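PDB 3FA4: 2,3-dimethylmalate lyase from Aspergillus niger, which belongs to the phosphoenolpyruvate phosphomutase family of TIM-barrel enzymes and carries a bound magnesium ion. Local coordinates for residues Gln165-Gly168 with Tyr169-Val173; Pro245-Ala248 with Ala249-Ala253. One frame throughout, in Å; residues are numbered along the deposited sequence.

Contact 1: Gln165-Gly168 with Tyr169-Val173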
loop_
_atom_site.group_PDB
_atom_site.type_symbol
_atom_site.label_atom_id
_atom_site.label_comp_id
_atom_site.label_asym_id
_atom_site.label_seq_id
_atom_site.Cartn_x
_atom_site.Cartn_y
_atom_site.Cartn_z
ATOM N N GLN B 165 -31.240 -8.375 -16.083
ATOM C CA GLN B 165 -31.070 -8.859 -17.474
ATOM C C GLN B 165 -30.945 -10.389 -17.604
ATOM O O GLN B 165 -31.493 -10.968 -18.552
ATOM C CB GLN B 165 -29.832 -8.203 -18.088
ATOM C CG GLN B 165 -28.572 -8.357 -17.208
ATOM C CD GLN B 165 -27.375 -8.436 -18.106
ATOM O OE1 GLN B 165 -27.300 -7.655 -19.084
ATOM N NE2 GLN B 165 -26.476 -9.416 -17.872
ATOM N N THR B 166 -30.279 -11.016 -16.626
ATOM C CA THR B 166 -29.909 -12.427 -16.599
ATOM C C THR B 166 -31.190 -13.245 -16.332
ATOM O O THR B 166 -31.617 -14.053 -17.189
ATOM C CB THR B 166 -28.840 -12.706 -15.411
ATOM O OG1 THR B 166 -28.046 -11.510 -15.081
ATOM C CG2 THR B 166 -27.930 -13.815 -15.758
ATOM N N HIS B 167 -31.800 -13.036 -15.154
ATOM C CA HIS B 167 -32.882 -13.891 -14.650
ATOM C C HIS B 167 -34.251 -13.151 -14.515
ATOM O O HIS B 167 -35.264 -13.771 -14.151
ATOM C CB HIS B 167 -32.579 -14.597 -13.296
ATOM C CG HIS B 167 -31.177 -15.095 -13.099
ATOM N ND1 HIS B 167 -30.583 -16.027 -13.917
ATOM C CD2 HIS B 167 -30.275 -14.840 -12.118
ATOM C CE1 HIS B 167 -29.356 -16.290 -13.486
ATOM N NE2 HIS B 167 -29.152 -15.596 -12.384
ATOM N N GLY B 168 -34.270 -11.850 -14.788
ATOM C CA GLY B 168 -35.503 -11.065 -14.949
ATOM C C GLY B 168 -36.092 -10.597 -13.649
ATOM O O GLY B 168 -35.654 -11.013 -12.573
ATOM N N TYR B 169 -37.094 -9.730 -13.746
ATOM C CA TYR B 169 -37.588 -8.969 -12.589
ATOM C C TYR B 169 -37.908 -9.745 -11.307
ATOM O O TYR B 169 -37.420 -9.393 -10.267
ATOM C CB TYR B 169 -38.740 -8.070 -12.993
ATOM C CG TYR B 169 -39.239 -7.212 -11.876
ATOM C CD1 TYR B 169 -38.603 -5.992 -11.552
ATOM C CD2 TYR B 169 -40.348 -7.617 -11.128
ATOM C CE1 TYR B 169 -39.109 -5.173 -10.519
ATOM C CE2 TYR B 169 -40.845 -6.811 -10.076
ATOM C CZ TYR B 169 -40.221 -5.621 -9.764
ATOM O OH TYR B 169 -40.763 -4.880 -8.745
ATOM N N GLU B 170 -38.733 -10.786 -11.356
ATOM C CA GLU B 170 -39.149 -11.462 -10.119
ATOM C C GLU B 170 -38.018 -12.151 -9.373
ATOM O O GLU B 170 -38.095 -12.326 -8.169
ATOM C CB GLU B 170 -40.207 -12.524 -10.396
ATOM C CG GLU B 170 -41.587 -11.992 -10.530
ATOM C CD GLU B 170 -42.624 -13.040 -10.120
ATOM O OE1 GLU B 170 -42.353 -14.310 -10.155
ATOM O OE2 GLU B 170 -43.723 -12.576 -9.730
ATOM N N GLU B 171 -36.993 -12.586 -10.094
ATOM C CA GLU B 171 -35.884 -13.292 -9.482
ATOM C C GLU B 171 -35.094 -12.233 -8.762
ATOM O O GLU B 171 -34.595 -12.492 -7.643
ATOM C CB GLU B 171 -35.012 -14.039 -10.523
ATOM C CG GLU B 171 -33.715 -14.797 -9.990
ATOM C CD GLU B 171 -33.907 -15.631 -8.706
ATOM O OE1 GLU B 171 -35.045 -15.782 -8.197
ATOM O OE2 GLU B 171 -32.897 -16.142 -8.167
ATOM N N SER B 172 -35.007 -11.053 -9.389
ATOM C CA SER B 172 -34.285 -9.872 -8.855
ATOM C C SER B 172 -34.882 -9.447 -7.529
ATOM O O SER B 172 -34.189 -9.256 -6.544
ATOM C CB SER B 172 -34.409 -8.685 -9.812
ATOM O OG SER B 172 -33.519 -8.837 -10.886
ATOM N N VAL B 173 -36.193 -9.306 -7.538
ATOM C CA VAL B 173 -36.946 -8.973 -6.339
ATOM C C VAL B 173 -36.769 -10.085 -5.253
ATOM O O VAL B 173 -36.514 -9.735 -4.120
ATOM C CB VAL B 173 -38.337 -8.504 -6.686
ATOM C CG1 VAL B 173 -39.127 -8.345 -5.477
ATOM C CG2 VAL B 173 -38.214 -7.160 -7.340
HETATM O O HOH W 1 -37.345 -13.475 -12.886
#

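Contact 2: Pro245-Ala248 with Ala249-Ala253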
loop_
_atom_site.group_PDB
_atom_site.type_symbol
_atom_site.label_atom_id
_atom_site.label_comp_id
_atom_site.label_asym_id
_atom_site.label_seq_id
_atom_site.Cartn_x
_atom_site.Cartn_y
_atom_site.Cartn_z
ATOM N N PRO B 245 -17.619 14.457 -17.722
ATOM C CA PRO B 245 -16.992 15.768 -17.818
ATOM C C PRO B 245 -15.470 15.754 -17.785
ATOM O O PRO B 245 -14.867 16.372 -18.643
ATOM C CB PRO B 245 -17.551 16.464 -16.590
ATOM C CG PRO B 245 -19.006 15.988 -16.573
ATOM C CD PRO B 245 -18.782 14.500 -16.807
ATOM N N ALA B 246 -14.823 15.049 -16.842
ATOM C CA ALA B 246 -13.365 15.097 -16.756
ATOM C C ALA B 246 -12.703 14.533 -17.964
ATOM O O ALA B 246 -11.733 15.118 -18.374
ATOM C CB ALA B 246 -12.801 14.453 -15.511
ATOM N N VAL B 247 -13.204 13.427 -18.536
ATOM C CA VAL B 247 -12.575 12.787 -19.673
ATOM C C VAL B 247 -12.733 13.668 -20.906
ATOM O O VAL B 247 -11.732 13.865 -21.625
ATOM C CB VAL B 247 -13.080 11.324 -19.914
ATOM C CG1 VAL B 247 -12.212 10.615 -20.878
ATOM C CG2 VAL B 247 -12.961 10.535 -18.670
ATOM N N ALA B 248 -13.948 14.209 -21.157
ATOM C CA ALA B 248 -14.187 15.138 -22.299
ATOM C C ALA B 248 -13.288 16.345 -22.216
ATOM O O ALA B 248 -12.691 16.720 -23.230
ATOM C CB ALA B 248 -15.656 15.604 -22.415
ATOM N N ALA B 249 -13.191 16.971 -21.044
ATOM C CA ALA B 249 -12.351 18.171 -20.956
ATOM C C ALA B 249 -10.852 17.889 -21.082
ATOM O O ALA B 249 -10.104 18.707 -21.645
ATOM C CB ALA B 249 -12.639 18.967 -19.691
ATOM N N MET B 250 -10.396 16.749 -20.563
ATOM C CA MET B 250 -8.982 16.411 -20.663
ATOM C C MET B 250 -8.634 16.106 -22.101
ATOM O O MET B 250 -7.503 16.365 -22.528
ATOM C CB MET B 250 -8.590 15.235 -19.778
ATOM C CG MET B 250 -8.827 15.470 -18.297
ATOM S SD MET B 250 -7.912 14.385 -17.175
ATOM C CE MET B 250 -8.950 12.967 -17.080
ATOM N N ARG B 251 -9.587 15.525 -22.842
ATOM C CA ARG B 251 -9.322 15.211 -24.239
ATOM C C ARG B 251 -9.242 16.468 -25.082
ATOM O O ARG B 251 -8.263 16.593 -25.836
ATOM C CB ARG B 251 -10.284 14.157 -24.846
ATOM C CG ARG B 251 -10.273 12.832 -24.063
ATOM C CD ARG B 251 -10.825 11.607 -24.874
ATOM N NE ARG B 251 -11.701 11.986 -25.993
ATOM C CZ ARG B 251 -12.163 11.128 -26.914
ATOM N NH1 ARG B 251 -11.833 9.833 -26.848
ATOM N NH2 ARG B 251 -12.917 11.563 -27.938
ATOM N N GLU B 252 -10.233 17.381 -24.964
ATOM C CA GLU B 252 -10.151 18.646 -25.715
ATOM C C GLU B 252 -9.055 19.607 -25.234
ATOM O O GLU B 252 -8.475 20.323 -26.038
ATOM C CB GLU B 252 -11.496 19.336 -25.962
ATOM C CG GLU B 252 -12.402 19.422 -24.770
ATOM C CD GLU B 252 -13.137 20.811 -24.644
ATOM O OE1 GLU B 252 -13.281 21.545 -25.695
ATOM O OE2 GLU B 252 -13.535 21.180 -23.477
ATOM N N ALA B 253 -8.688 19.553 -23.960
ATOM C CA ALA B 253 -7.430 20.207 -23.505
ATOM C C ALA B 253 -6.140 19.638 -24.087
ATOM O O ALA B 253 -5.222 20.404 -24.402
ATOM C CB ALA B 253 -7.339 20.206 -22.044
#

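Contact 1: Gln165-Gly168 with Tyr169-Val173
Ser172 N donates to Gly168 O over 3.2 Å, at an N-H...O angle of 157° and in the carbonyl plane, and so opens helix 169-181, for which Gly168 is the N-cap residue. Gly168 is also where the chain leaves helix 164-167, with positive phi, so one residue separates the two helices. In the TIM barrel this N-cap belongs to the connection between strands 156-161 and 186-189. Glu171 N reaches the same Gly168 oxygen only weakly. A water accepts from Glu171 N at 3.0 Å; its approach to His167 O on the other side of the turn is doubtfully short. The amide of Glu171 thus has both an oxygen of the chain and the water within its reach.

Among the side chains, His167 and Glu171 lie alongside each other and point the same way. They meet through their aliphatic parts, His167 CB against Glu171 CG at 3.5 Å, with the imidazole and carboxylate planes 69° apart. Glu171 CG stands anti to the backbone N (chi1 177°), and the chain then bends; the charged end pairs with Arg175 one turn further on, leaving Glu171 OE2 5.7 Å from His167 NE2. Ser172 hydrogen-bonds through OG to Ser163 OG, so the buried hydroxyl is tied to the residue just before helix 164-167. Tyr169 takes the other direction, packing on helix 195-204 and bonding through OH to Asp204, and Val173 CG2 sits 3.5 Å above one face of the Tyr169 ring, offset toward the rim.

Contact 2: Pro245-Ala248 with Ala249-Ala253
Ala246 and Met250 form the buried, apolar side of this turn of helix 243-260, where four successive i to i+4 backbone bonds join 245-248 to 249-253. Ala249 N donates to Pro245 O, Met250 N to Ala246 O and Arg251 N to Val247 O, each over 3.0 Å, and Glu252 N to Ala248 O over 3.1 Å. The Met250 side chain leaves the backbone extended at chi2 and then bends at chi3 (-85°), which turns CE back over the preceding turn, 4.4 Å from Ala246 CB. Val247 is buried as well.

The solvent side differs in exposure. Arg251 and Glu252 are both exposed and touch the turn before them mainly by their aliphatic stems, Arg251 CG lying 4.3 Å from Val247 CG1.

A third side, lined with small residues, faces the second subunit. Ala249 packs on Ala249 of that subunit, Pro245 on its Ala253, and Ala253 on its Pro245. The helix follows strand 235-238, the last of the barrel in sequence, and here packs against its counterpart in the neighbouring subunit.

How the contacts relate
Contact 1 and contact 2 do not touch: their centres are 37 Å apart and their nearest atoms about 23 Å, and each centre lies about 23 Å from the centre of the chain. Both follow strands of the same parallel barrel, contact 1 coming after strand 156-161 and contact 2 after strand 235-238. Their surroundings differ, since 165-173 touches no other protein chain of the assembly, whereas 245-253 is part of a subunit interface. The magnesium ion is held by Asp86 and Asp88 at the end of strand 83-86. Both contacts lie far from the chain centre, and neither includes either of these two aspartates.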